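Local coordinates for protein TRAS1 ORF2p (Bombyx mori, PDB 1WDU) that serves as the endonuclease domain of a telomere-specific non-LTR retrotransposon and probably nicks the telomeric DNA where the element inserts, at residues A[19-24]-A[238-243]; A[46-51]-A[85-90]; A[81-86]-A[104-109]; A[115-120]-A[148-153]. The protein carries 1 engineered substitution. All blocks are in the same frame, centred on the assembly; numbering follows the deposited sequence.

Contact 1: residues A[19-24]-A[238-243]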
loop_
_atom_site.group_PDB
_atom_site.type_symbol
_atom_site.label_atom_id
_atom_site.label_comp_id
_atom_site.label_asym_id
_atom_site.label_seq_id
_atom_site.Cartn_x
_atom_site.Cartn_y
_atom_site.Cartn_z
ATOM N N PRO A 19 6.225 4.748 -17.445
ATOM C CA PRO A 19 6.004 4.014 -16.196
ATOM C C PRO A 19 4.929 4.603 -15.285
ATOM O O PRO A 19 4.901 5.811 -15.049
ATOM C CB PRO A 19 7.373 4.065 -15.537
ATOM C CG PRO A 19 7.806 5.461 -15.860
ATOM C CD PRO A 19 7.423 5.604 -17.330
ATOM N N TYR A 20 4.047 3.748 -14.779
ATOM C CA TYR A 20 3.015 4.192 -13.850
ATOM C C TYR A 20 3.654 4.190 -12.466
ATOM O O TYR A 20 3.877 3.131 -11.890
ATOM C CB TYR A 20 1.825 3.238 -13.850
ATOM C CG TYR A 20 0.908 3.403 -15.031
ATOM C CD1 TYR A 20 1.167 2.758 -16.240
ATOM C CD2 TYR A 20 -0.214 4.231 -14.950
ATOM C CE1 TYR A 20 0.330 2.938 -17.342
ATOM C CE2 TYR A 20 -1.053 4.419 -16.040
ATOM C CZ TYR A 20 -0.777 3.772 -17.233
ATOM O OH TYR A 20 -1.604 3.966 -18.315
ATOM N N ARG A 21 3.961 5.369 -11.940
ATOM C CA ARG A 21 4.582 5.458 -10.626
ATOM C C ARG A 21 3.562 5.370 -9.492
ATOM O O ARG A 21 2.492 5.987 -9.545
ATOM C CB ARG A 21 5.377 6.760 -10.504
ATOM C CG ARG A 21 6.485 6.908 -11.532
ATOM C CD ARG A 21 7.383 8.097 -11.212
ATOM N NE ARG A 21 8.522 8.187 -12.126
ATOM C CZ ARG A 21 8.423 8.482 -13.419
ATOM N NH1 ARG A 21 7.233 8.723 -13.962
ATOM N NH2 ARG A 21 9.515 8.539 -14.171
ATOM N N VAL A 22 3.906 4.599 -8.465
ATOM C CA VAL A 22 3.028 4.426 -7.313
ATOM C C VAL A 22 3.662 4.927 -6.014
ATOM O O VAL A 22 4.833 4.656 -5.738
ATOM C CB VAL A 22 2.666 2.934 -7.107
ATOM C CG1 VAL A 22 1.745 2.782 -5.886
ATOM C CG2 VAL A 22 2.002 2.375 -8.360
ATOM N N LEU A 23 2.879 5.643 -5.210
ATOM C CA LEU A 23 3.360 6.136 -3.916
ATOM C C LEU A 23 2.694 5.342 -2.781
ATOM O O LEU A 23 1.505 5.050 -2.845
ATOM C CB LEU A 23 3.022 7.626 -3.746
ATOM C CG LEU A 23 3.489 8.622 -4.817
ATOM C CD1 LEU A 23 3.029 10.019 -4.425
ATOM C CD2 LEU A 23 5.013 8.577 -4.962
ATOM N N GLN A 24 3.456 4.977 -1.756
ATOM C CA GLN A 24 2.889 4.256 -0.616
ATOM C C GLN A 24 3.241 5.058 0.634
ATOM O O GLN A 24 4.415 5.294 0.900
ATOM C CB GLN A 24 3.470 2.839 -0.494
ATOM C CG GLN A 24 2.813 2.000 0.618
ATOM C CD GLN A 24 3.403 0.602 0.733
ATOM O OE1 GLN A 24 3.469 -0.130 -0.253
ATOM N NE2 GLN A 24 3.833 0.223 1.943
ATOM N N VAL A 238 8.116 4.428 -2.883
ATOM C CA VAL A 238 7.798 4.593 -4.285
ATOM C C VAL A 238 8.293 3.424 -5.132
ATOM O O VAL A 238 9.303 2.797 -4.816
ATOM C CB VAL A 238 8.434 5.926 -4.831
ATOM C CG1 VAL A 238 8.257 7.043 -3.818
ATOM C CG2 VAL A 238 9.915 5.744 -5.106
ATOM N N PHE A 239 7.568 3.129 -6.204
ATOM C CA PHE A 239 7.946 2.066 -7.123
ATOM C C PHE A 239 7.188 2.246 -8.434
ATOM O O PHE A 239 6.231 3.007 -8.495
ATOM C CB PHE A 239 7.692 0.672 -6.514
ATOM C CG PHE A 239 6.248 0.342 -6.286
ATOM C CD1 PHE A 239 5.630 0.648 -5.073
ATOM C CD2 PHE A 239 5.503 -0.298 -7.281
ATOM C CE1 PHE A 239 4.286 0.318 -4.853
ATOM C CE2 PHE A 239 4.153 -0.628 -7.073
ATOM C CZ PHE A 239 3.545 -0.321 -5.859
ATOM N N ASN A 240 7.617 1.547 -9.483
ATOM C CA ASN A 240 6.980 1.681 -10.793
ATOM C C ASN A 240 6.356 0.409 -11.341
ATOM O O ASN A 240 6.773 -0.702 -11.008
ATOM C CB ASN A 240 8.001 2.162 -11.828
ATOM C CG ASN A 240 8.864 3.290 -11.320
ATOM O OD1 ASN A 240 8.393 4.414 -11.128
ATOM N ND2 ASN A 240 10.142 2.997 -11.090
ATOM N N ILE A 241 5.354 0.593 -12.193
ATOM C CA ILE A 241 4.687 -0.511 -12.874
ATOM C C ILE A 241 4.863 -0.219 -14.366
ATOM O O ILE A 241 4.348 0.784 -14.871
ATOM C CB ILE A 241 3.186 -0.577 -12.559
ATOM C CG1 ILE A 241 2.967 -0.732 -11.053
ATOM C CG2 ILE A 241 2.567 -1.758 -13.297
ATOM C CD1 ILE A 241 1.508 -0.777 -10.647
ATOM N N ARG A 242 5.608 -1.082 -15.054
ATOM C CA ARG A 242 5.883 -0.918 -16.481
ATOM C C ARG A 242 5.237 -1.997 -17.344
ATOM O O ARG A 242 4.038 -2.259 -17.234
ATOM C CB ARG A 242 7.395 -0.926 -16.721
ATOM C CG ARG A 242 8.138 0.245 -16.100
ATOM C CD ARG A 242 9.636 0.013 -16.160
ATOM N NE ARG A 242 10.399 1.053 -15.475
ATOM C CZ ARG A 242 10.491 2.311 -15.890
ATOM N NH1 ARG A 242 9.863 2.695 -16.994
ATOM N NH2 ARG A 242 11.220 3.186 -15.207
ATOM N N LEU A 243 6.052 -2.610 -18.202
ATOM C CA LEU A 243 5.607 -3.673 -19.107
ATOM C C LEU A 243 6.727 -4.656 -19.486
ATOM O O LEU A 243 6.487 -5.859 -19.596
ATOM C CB LEU A 243 5.005 -3.060 -20.372
ATOM C CG LEU A 243 3.579 -2.540 -20.192
ATOM C CD1 LEU A 243 3.147 -1.698 -21.387
ATOM C CD2 LEU A 243 2.666 -3.733 -20.012
#
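Val22 lies on one face of the Phe239 ring. Val22 CB is 3.8 Å from the centroid of the Phe239 ring and 20° off the normal, a CH-pi contact. Phe239 CG sits between its backbone N and carbonyl carbon (chi1 66°), which brings the ring alongside Val22. Val22 CG1 touches Phe239 CZ at 3.6 Å. The Tyr20 ring has Ile241 O at its edge, in the ring plane. Pro19 CB rests over one face of the Arg242 guanidinium, 3.2 Å from Arg242 NH1. Pro19 CG, from the same segment, lies over one face of the Arg21 guanidinium. Arg21 CG lies 3.2 Å from Asn240 OD1, and the guanidinium and amide planes stand 86° apart. Arg242 NE turns to Asp221 for a salt bridge. Behind the rings, two hydrogen-bonded antiparallel pairs fix the register, Tyr20 with Ile241 and Val22 with Phe239. Within them the bond from Val22 N to Phe239 O is nearly straight, 2.8 Å long. Without the Phe239 ring, as with an alanine here, Val22 would probably lose its cover and a gap would open toward Ile150. Leu23 CD2 meets Val238 CG1 at 3.8 Å on the other face of the sheet. Helix 31-44 packs on the Leu23 and Val238 end of this face, with Leu37, Ala41 and Arg44 against Leu23. The Phe239 and Ile241 side faces Ile150 of strand 149-154 in the second sheet of the sandwich. Strands 48-52 and 220-225 flank the pair within their own sheet.

Contact 2: residues A[46-51]-A[85-90]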
loop_
_atom_site.group_PDB
_atom_site.type_symbol
_atom_site.label_atom_id
_atom_site.label_comp_id
_atom_site.label_asym_id
_atom_site.label_seq_id
_atom_site.Cartn_x
_atom_site.Cartn_y
_atom_site.Cartn_z
ATOM N N ALA A 46 3.046 11.003 -10.264
ATOM C CA ALA A 46 2.607 9.675 -9.871
ATOM C C ALA A 46 1.198 9.404 -10.387
ATOM O O ALA A 46 0.394 10.320 -10.538
ATOM C CB ALA A 46 2.644 9.546 -8.358
ATOM N N ALA A 47 0.904 8.143 -10.665
ATOM C CA ALA A 47 -0.417 7.773 -11.144
ATOM C C ALA A 47 -1.263 7.258 -9.989
ATOM O O ALA A 47 -2.476 7.456 -9.968
ATOM C CB ALA A 47 -0.305 6.697 -12.215
ATOM N N ILE A 48 -0.603 6.619 -9.021
ATOM C CA ILE A 48 -1.281 6.014 -7.879
ATOM C C ILE A 48 -0.636 6.288 -6.515
ATOM O O ILE A 48 0.577 6.488 -6.395
ATOM C CB ILE A 48 -1.327 4.466 -8.033
ATOM C CG1 ILE A 48 -1.990 4.073 -9.363
ATOM C CG2 ILE A 48 -2.059 3.839 -6.841
ATOM C CD1 ILE A 48 -3.483 4.257 -9.380
ATOM N N ALA A 49 -1.470 6.280 -5.484
ATOM C CA ALA A 49 -0.992 6.441 -4.124
ATOM C C ALA A 49 -1.742 5.417 -3.265
ATOM O O ALA A 49 -2.976 5.361 -3.290
ATOM C CB ALA A 49 -1.249 7.853 -3.623
ATOM N N LEU A 50 -0.990 4.574 -2.559
ATOM C CA LEU A 50 -1.567 3.574 -1.656
ATOM C C LEU A 50 -1.391 4.199 -0.273
ATOM O O LEU A 50 -0.292 4.211 0.288
ATOM C CB LEU A 50 -0.816 2.246 -1.768
ATOM C CG LEU A 50 -0.748 1.645 -3.187
ATOM C CD1 LEU A 50 0.080 0.373 -3.156
ATOM C CD2 LEU A 50 -2.134 1.360 -3.720
ATOM N N ILE A 51 -2.490 4.727 0.256
ATOM C CA ILE A 51 -2.502 5.439 1.524
ATOM C C ILE A 51 -3.050 4.700 2.733
ATOM O O ILE A 51 -3.898 3.817 2.610
ATOM C CB ILE A 51 -3.346 6.724 1.390
ATOM C CG1 ILE A 51 -2.923 7.510 0.153
ATOM C CG2 ILE A 51 -3.201 7.585 2.637
ATOM C CD1 ILE A 51 -3.950 8.558 -0.263
ATOM N N ILE A 85 -7.061 4.568 -1.587
ATOM C CA ILE A 85 -6.272 4.519 -2.794
ATOM C C ILE A 85 -6.601 5.755 -3.630
ATOM O O ILE A 85 -7.755 5.982 -4.003
ATOM C CB ILE A 85 -6.555 3.228 -3.584
ATOM C CG1 ILE A 85 -6.075 2.017 -2.769
ATOM C CG2 ILE A 85 -5.869 3.286 -4.937
ATOM C CD1 ILE A 85 -6.342 0.655 -3.409
ATOM N N ALA A 86 -5.585 6.566 -3.900
ATOM C CA ALA A 86 -5.769 7.776 -4.699
ATOM C C ALA A 86 -5.269 7.554 -6.122
ATOM O O ALA A 86 -4.153 7.079 -6.343
ATOM C CB ALA A 86 -5.018 8.943 -4.067
ATOM N N VAL A 87 -6.106 7.891 -7.089
ATOM C CA VAL A 87 -5.735 7.753 -8.484
ATOM C C VAL A 87 -5.603 9.159 -9.058
ATOM O O VAL A 87 -6.594 9.876 -9.196
ATOM C CB VAL A 87 -6.799 6.962 -9.274
ATOM C CG1 VAL A 87 -6.360 6.813 -10.722
ATOM C CG2 VAL A 87 -7.002 5.577 -8.636
ATOM N N PHE A 88 -4.372 9.563 -9.359
ATOM C CA PHE A 88 -4.120 10.888 -9.915
ATOM C C PHE A 88 -4.218 10.886 -11.442
ATOM O O PHE A 88 -4.427 11.930 -12.063
ATOM C CB PHE A 88 -2.736 11.397 -9.483
ATOM C CG PHE A 88 -2.537 11.405 -7.994
ATOM C CD1 PHE A 88 -2.037 10.277 -7.336
ATOM C CD2 PHE A 88 -2.907 12.510 -7.240
ATOM C CE1 PHE A 88 -1.912 10.253 -5.942
ATOM C CE2 PHE A 88 -2.789 12.498 -5.850
ATOM C CZ PHE A 88 -2.292 11.365 -5.201
ATOM N N ASP A 89 -4.063 9.711 -12.043
ATOM C CA ASP A 89 -4.150 9.590 -13.488
ATOM C C ASP A 89 -5.623 9.685 -13.873
ATOM O O ASP A 89 -6.408 8.773 -13.615
ATOM C CB ASP A 89 -3.539 8.261 -13.942
ATOM C CG ASP A 89 -3.522 8.110 -15.454
ATOM O OD1 ASP A 89 -2.579 7.482 -15.977
ATOM O OD2 ASP A 89 -4.455 8.605 -16.119
ATOM N N HIS A 90 -5.980 10.809 -14.490
ATOM C CA HIS A 90 -7.350 11.108 -14.901
ATOM C C HIS A 90 -8.008 10.141 -15.890
ATOM O O HIS A 90 -9.225 9.939 -15.838
ATOM C CB HIS A 90 -7.397 12.540 -15.465
ATOM C CG HIS A 90 -8.771 13.009 -15.837
ATOM N ND1 HIS A 90 -9.479 12.488 -16.901
ATOM C CD2 HIS A 90 -9.570 13.954 -15.284
ATOM C CE1 HIS A 90 -10.653 13.090 -16.987
ATOM N NE2 HIS A 90 -10.734 13.984 -16.017
#
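Ile85 CG1 lies 4.1 Å from Leu50 CD2, the two side chains side by side on one face of the sheet. Its CG2 also meets Ile48 CG2, more loosely. Ala86 points to the other face. Ala86 N to Ala49 O and Ala49 N to Ala86 O are both hydrogen bonds of 2.9 Å. The two methyls of this hydrogen-bonded pair touch, Ala86 CB to Ala49 CB 3.9 Å, and Ile51 CD1 closes on Ala86 CB. This is antiparallel pairing inside the six-stranded sheet of the DNase I-like sandwich, between strands 48-52 and 83-87. Leu37 of helix 31-44 packs on Ala49, while Val68 touches Ala86. Val87 returns to the first face. Val87 CG2 packs on Ile48 CD1 at 3.8 Å, reached because the isoleucine chain turns back at chi2 -74°. Phe88 leaves the strand. Phe88 N binds Ala47 O at 2.9 Å. The ring turns its edge to Ala49, whose CB lies in the ring plane 3.4 Å from Phe88 CE1. Leu37 and Ala41 of the helix also pack on this ring. Asp89 N bonds to Ala47 O as well, so one carbonyl serves two successive amides, the second weakly. Asp89 CB touches Ala47 CB at 4.0 Å, while OD2 accepts the backbone N of Asp91 and of Leu92.

Contact 3: residues A[81-86]-A[104-109]; sequences VKAAIA and NIVVVG
Ile85 and Val106 form the centre of this contact. The CG1 atoms of Ile85 and Val106 meet at 3.5 Å. Ile85 CD1 passes on over the strand and comes 3.4 Å from Val106 O. Ile85 CD1 also reaches Val108 CB at 4.1 Å. A chi1 of 65° swings Val106 CG1 toward strand 83-87, where it lies against the backbone too, 3.7 Å from Ala84 CA. Ala83 CB faces Asn104 O at 3.7 Å. The strand axes come within 6.0 Å at an angle of 26°. The two strands are not paired by backbone bonds. At the N-terminal end of both segments, Lys82 CD runs beside Asn104 ND2. Their polar ends are set from outside: Lys82 NZ makes a salt bridge with Glu125, and Asn104 ND2 binds Tyr123 O and the same Glu125 carboxylate. Ser121 touches both Ile85 and Val106. The contact thus belongs to the interior between the two sheets of the sandwich. Strand 83-87 lies between strands 69-72 and 48-52 in one sheet. Strand 105-111 lies between strands 93-96 and 116-123 in the other, with Ile105 and Val107 turned to helix 131-142.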
loop_
_atom_site.group_PDB
_atom_site.type_symbol
_atom_site.label_atom_id
_atom_site.label_comp_id
_atom_site.label_asym_id
_atom_site.label_seq_id
_atom_site.Cartn_x
_atom_site.Cartn_y
_atom_site.Cartn_z
ATOM N N VAL A 81 -11.023 6.856 8.406
ATOM C CA VAL A 81 -10.712 5.973 7.290
ATOM C C VAL A 81 -9.269 5.536 7.505
ATOM O O VAL A 81 -8.367 6.365 7.607
ATOM C CB VAL A 81 -10.846 6.711 5.944
ATOM C CG1 VAL A 81 -10.485 5.787 4.802
ATOM C CG2 VAL A 81 -12.281 7.231 5.783
ATOM N N LYS A 82 -9.052 4.235 7.590
ATOM C CA LYS A 82 -7.714 3.718 7.834
ATOM C C LYS A 82 -6.896 3.478 6.571
ATOM O O LYS A 82 -5.673 3.495 6.619
ATOM C CB LYS A 82 -7.815 2.433 8.661
ATOM C CG LYS A 82 -8.653 2.637 9.914
ATOM C CD LYS A 82 -8.745 1.392 10.763
ATOM C CE LYS A 82 -9.695 1.615 11.934
ATOM N NZ LYS A 82 -9.881 0.357 12.702
ATOM N N ALA A 83 -7.569 3.271 5.445
ATOM C CA ALA A 83 -6.877 3.028 4.187
ATOM C C ALA A 83 -7.617 3.607 2.984
ATOM O O ALA A 83 -8.843 3.717 2.970
ATOM C CB ALA A 83 -6.662 1.548 3.996
ATOM N N ALA A 84 -6.852 3.994 1.974
ATOM C CA ALA A 84 -7.440 4.556 0.778
ATOM C C ALA A 84 -6.494 4.449 -0.398
ATOM O O ALA A 84 -5.286 4.257 -0.242
ATOM C CB ALA A 84 -7.814 6.006 1.012
ATOM N N ILE A 85 -7.061 4.568 -1.587
ATOM C CA ILE A 85 -6.272 4.519 -2.794
ATOM C C ILE A 85 -6.601 5.755 -3.630
ATOM O O ILE A 85 -7.755 5.982 -4.003
ATOM C CB ILE A 85 -6.555 3.228 -3.584
ATOM C CG1 ILE A 85 -6.075 2.017 -2.769
ATOM C CG2 ILE A 85 -5.869 3.286 -4.937
ATOM C CD1 ILE A 85 -6.342 0.655 -3.409
ATOM N N ALA A 86 -5.585 6.566 -3.900
ATOM C CA ALA A 86 -5.769 7.776 -4.699
ATOM C C ALA A 86 -5.269 7.554 -6.122
ATOM O O ALA A 86 -4.153 7.079 -6.343
ATOM C CB ALA A 86 -5.018 8.943 -4.067
ATOM N N ASN A 104 -10.271 -1.970 7.074
ATOM C CA ASN A 104 -8.808 -2.003 7.087
ATOM C C ASN A 104 -8.167 -2.098 5.711
ATOM O O ASN A 104 -6.981 -1.798 5.557
ATOM C CB ASN A 104 -8.304 -3.167 7.946
ATOM C CG ASN A 104 -8.644 -3.001 9.411
ATOM O OD1 ASN A 104 -9.703 -3.439 9.873
ATOM N ND2 ASN A 104 -7.753 -2.346 10.153
ATOM N N ILE A 105 -8.928 -2.539 4.713
ATOM C CA ILE A 105 -8.377 -2.636 3.371
ATOM C C ILE A 105 -9.335 -2.098 2.323
ATOM O O ILE A 105 -10.568 -2.136 2.492
ATOM C CB ILE A 105 -8.003 -4.097 2.959
ATOM C CG1 ILE A 105 -9.260 -4.874 2.578
ATOM C CG2 ILE A 105 -7.235 -4.808 4.080
ATOM C CD1 ILE A 105 -8.951 -6.198 1.904
ATOM N N VAL A 106 -8.753 -1.564 1.254
ATOM C CA VAL A 106 -9.531 -1.050 0.144
ATOM C C VAL A 106 -8.885 -1.673 -1.096
ATOM O O VAL A 106 -7.657 -1.662 -1.268
ATOM C CB VAL A 106 -9.535 0.514 0.104
ATOM C CG1 VAL A 106 -8.140 1.055 -0.161
ATOM C CG2 VAL A 106 -10.535 1.003 -0.953
ATOM N N VAL A 107 -9.727 -2.274 -1.927
ATOM C CA VAL A 107 -9.267 -2.956 -3.119
ATOM C C VAL A 107 -9.817 -2.258 -4.353
ATOM O O VAL A 107 -11.027 -1.991 -4.460
ATOM C CB VAL A 107 -9.732 -4.436 -3.111
ATOM C CG1 VAL A 107 -9.134 -5.184 -4.298
ATOM C CG2 VAL A 107 -9.343 -5.099 -1.783
ATOM N N VAL A 108 -8.921 -1.977 -5.291
ATOM C CA VAL A 108 -9.302 -1.300 -6.517
ATOM C C VAL A 108 -8.520 -1.815 -7.709
ATOM O O VAL A 108 -7.300 -1.971 -7.631
ATOM C CB VAL A 108 -9.074 0.221 -6.377
ATOM C CG1 VAL A 108 -8.686 0.825 -7.706
ATOM C CG2 VAL A 108 -10.335 0.876 -5.835
ATOM N N GLY A 109 -9.227 -2.079 -8.807
ATOM C CA GLY A 109 -8.568 -2.540 -10.014
ATOM C C GLY A 109 -8.290 -1.376 -10.958
ATOM O O GLY A 109 -9.041 -0.398 -10.978
#

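Contact 4: residues A[115-120]-A[148-153]; sequences WEITLV and RLIFGG
Ile150 packs against two side chains of the neighbouring strand. Ile150 CD1 meets Ile117 CG2 at 3.8 Å, and Ile150 CB lies 4.0 Å from Leu119 CD2. Leu119 and Ile150 point the same way, side by side, whereas Ile117 slants across. On the other face, Thr118 and Leu149 run alongside each other, with Thr118 CB 3.6 Å from Leu149 CD2. Val120 lies over one face of the Phe151 ring, though the fine detail of this approach is doubtful. Phe211 stacks on the Phe151 ring, and Ile137 and Val140 of helix 131-142 also touch it. If Phe151 were a serine, the Phe211 ring would probably lose its stacking partner, and Ile137 and Val140 would face a gap. Arg148 bends at chi2 (-67°), which brings Arg148 CD to 3.6 Å from Glu116 O. One face of its guanidinium receives Trp115 CB. The Trp115 ring carries Ile117 CD1 over its centre, and its NE1 binds Arg242 O. Four backbone bonds give parallel pairing, among them Thr118 N to Arg148 O at 2.9 Å and Gly152 N to Val120 O at 2.9 Å. The two short strand axes lie 16° apart. Strand 149-154 probably leads toward the active site, as in related nucleases. Helix 131-142 connects it to strand 116-123, making a beta-alpha-beta crossover in the second sheet of the DNase I-like sandwich.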
loop_
_atom_site.group_PDB
_atom_site.type_symbol
_atom_site.label_atom_id
_atom_site.label_comp_id
_atom_site.label_asym_id
_atom_site.label_seq_id
_atom_site.Cartn_x
_atom_site.Cartn_y
_atom_site.Cartn_z
ATOM N N TRP A 115 -2.566 -4.205 -19.461
ATOM C CA TRP A 115 -2.958 -5.138 -18.411
ATOM C C TRP A 115 -4.081 -4.646 -17.510
ATOM O O TRP A 115 -4.619 -3.560 -17.698
ATOM C CB TRP A 115 -1.740 -5.475 -17.537
ATOM C CG TRP A 115 -0.829 -4.300 -17.220
ATOM C CD1 TRP A 115 0.510 -4.221 -17.476
ATOM C CD2 TRP A 115 -1.184 -3.061 -16.575
ATOM N NE1 TRP A 115 1.013 -3.021 -17.035
ATOM C CE2 TRP A 115 -0.004 -2.288 -16.478
ATOM C CE3 TRP A 115 -2.381 -2.531 -16.069
ATOM C CZ2 TRP A 115 0.015 -1.010 -15.897
ATOM C CZ3 TRP A 115 -2.362 -1.258 -15.488
ATOM C CH2 TRP A 115 -1.170 -0.515 -15.409
ATOM N N GLU A 116 -4.433 -5.476 -16.533
ATOM C CA GLU A 116 -5.455 -5.138 -15.550
ATOM C C GLU A 116 -4.884 -5.589 -14.210
ATOM O O GLU A 116 -4.625 -6.776 -14.008
ATOM C CB GLU A 116 -6.765 -5.866 -15.833
ATOM C CG GLU A 116 -7.938 -5.285 -15.053
ATOM C CD GLU A 116 -9.269 -5.896 -15.446
ATOM O OE1 GLU A 116 -9.473 -6.129 -16.659
ATOM O OE2 GLU A 116 -10.111 -6.133 -14.549
ATOM N N ILE A 117 -4.687 -4.635 -13.304
ATOM C CA ILE A 117 -4.106 -4.924 -12.000
ATOM C C ILE A 117 -5.007 -4.600 -10.807
ATOM O O ILE A 117 -5.581 -3.515 -10.720
ATOM C CB ILE A 117 -2.767 -4.156 -11.846
ATOM C CG1 ILE A 117 -1.796 -4.603 -12.940
ATOM C CG2 ILE A 117 -2.171 -4.387 -10.461
ATOM C CD1 ILE A 117 -0.458 -3.920 -12.893
ATOM N N THR A 118 -5.129 -5.557 -9.891
ATOM C CA THR A 118 -5.924 -5.367 -8.687
ATOM C C THR A 118 -4.968 -4.790 -7.638
ATOM O O THR A 118 -3.946 -5.399 -7.306
ATOM C CB THR A 118 -6.498 -6.706 -8.184
ATOM O OG1 THR A 118 -7.277 -7.309 -9.223
ATOM C CG2 THR A 118 -7.388 -6.490 -6.957
ATOM N N LEU A 119 -5.292 -3.604 -7.137
ATOM C CA LEU A 119 -4.456 -2.924 -6.148
ATOM C C LEU A 119 -5.095 -2.928 -4.776
ATOM O O LEU A 119 -6.309 -2.859 -4.644
ATOM C CB LEU A 119 -4.236 -1.462 -6.538
ATOM C CG LEU A 119 -3.462 -1.120 -7.801
ATOM C CD1 LEU A 119 -3.667 0.355 -8.113
ATOM C CD2 LEU A 119 -1.985 -1.450 -7.602
ATOM N N VAL A 120 -4.279 -3.002 -3.741
ATOM C CA VAL A 120 -4.858 -2.961 -2.420
ATOM C C VAL A 120 -4.006 -2.165 -1.451
ATOM O O VAL A 120 -2.783 -2.279 -1.440
ATOM C CB VAL A 120 -5.149 -4.400 -1.884
ATOM C CG1 VAL A 120 -4.203 -5.373 -2.499
ATOM C CG2 VAL A 120 -5.072 -4.431 -0.356
ATOM N N ARG A 148 -1.832 -10.719 -11.059
ATOM C CA ARG A 148 -2.078 -9.284 -11.111
ATOM C C ARG A 148 -2.480 -8.668 -9.767
ATOM O O ARG A 148 -3.386 -7.844 -9.708
ATOM C CB ARG A 148 -3.175 -9.007 -12.140
ATOM C CG ARG A 148 -2.894 -9.589 -13.508
ATOM C CD ARG A 148 -1.707 -8.899 -14.142
ATOM N NE ARG A 148 -1.189 -9.656 -15.276
ATOM C CZ ARG A 148 -0.169 -9.260 -16.025
ATOM N NH1 ARG A 148 0.436 -8.112 -15.757
ATOM N NH2 ARG A 148 0.250 -10.011 -17.034
ATOM N N LEU A 149 -1.818 -9.070 -8.692
ATOM C CA LEU A 149 -2.130 -8.518 -7.385
ATOM C C LEU A 149 -0.947 -7.744 -6.810
ATOM O O LEU A 149 0.193 -8.189 -6.911
ATOM C CB LEU A 149 -2.517 -9.632 -6.399
ATOM C CG LEU A 149 -3.728 -10.534 -6.677
ATOM C CD1 LEU A 149 -3.997 -11.390 -5.438
ATOM C CD2 LEU A 149 -4.957 -9.705 -7.005
ATOM N N ILE A 150 -1.229 -6.581 -6.226
ATOM C CA ILE A 150 -0.210 -5.751 -5.574
ATOM C C ILE A 150 -0.818 -5.221 -4.275
ATOM O O ILE A 150 -1.890 -4.609 -4.289
ATOM C CB ILE A 150 0.216 -4.516 -6.413
ATOM C CG1 ILE A 150 0.753 -4.940 -7.783
ATOM C CG2 ILE A 150 1.310 -3.751 -5.671
ATOM C CD1 ILE A 150 1.136 -3.749 -8.681
ATOM N N PHE A 151 -0.132 -5.460 -3.160
ATOM C CA PHE A 151 -0.597 -5.015 -1.852
ATOM C C PHE A 151 0.413 -4.060 -1.281
ATOM O O PHE A 151 1.614 -4.264 -1.422
ATOM C CB PHE A 151 -0.703 -6.169 -0.845
ATOM C CG PHE A 151 -1.740 -7.198 -1.173
ATOM C CD1 PHE A 151 -1.532 -8.116 -2.199
ATOM C CD2 PHE A 151 -2.909 -7.287 -0.411
ATOM C CE1 PHE A 151 -2.473 -9.118 -2.458
ATOM C CE2 PHE A 151 -3.854 -8.278 -0.664
ATOM C CZ PHE A 151 -3.633 -9.198 -1.693
ATOM N N GLY A 152 -0.079 -3.036 -0.598
ATOM C CA GLY A 152 0.811 -2.077 0.021
ATOM C C GLY A 152 0.157 -1.486 1.252
ATOM O O GLY A 152 -1.025 -1.117 1.226
ATOM N N GLY A 153 0.915 -1.408 2.337
ATOM C CA GLY A 153 0.376 -0.834 3.545
ATOM C C GLY A 153 1.280 -0.953 4.753
ATOM O O GLY A 153 2.458 -1.296 4.646
#

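How the contacts relate
Contacts 1, 2 and 3 reach one sheet; contact 4 lies in the other, which contact 3 also touches. Contacts 1 and 2 are joined by neighbouring strands, with Leu23 O 2.6 Å from Leu50 N. Contacts 2 and 3 share Ile85 and Ala86. The sheets meet where Ile85 CD1 lies 3.7 Å from Leu119 O of contact 4. Contact 4 continues from contact 3, with Val108 O 2.6 Å from Leu119 N. Contacts 1 and 4 meet where Leu243 CD2 lies 3.4 Å from Trp115 CD1. Contacts 1 and 3 do not touch; their centres are about 17 Å apart. Gln24 packs on Gly152 where strands 20-26 and 149-154 come together, probably near the active site, as in related nucleases.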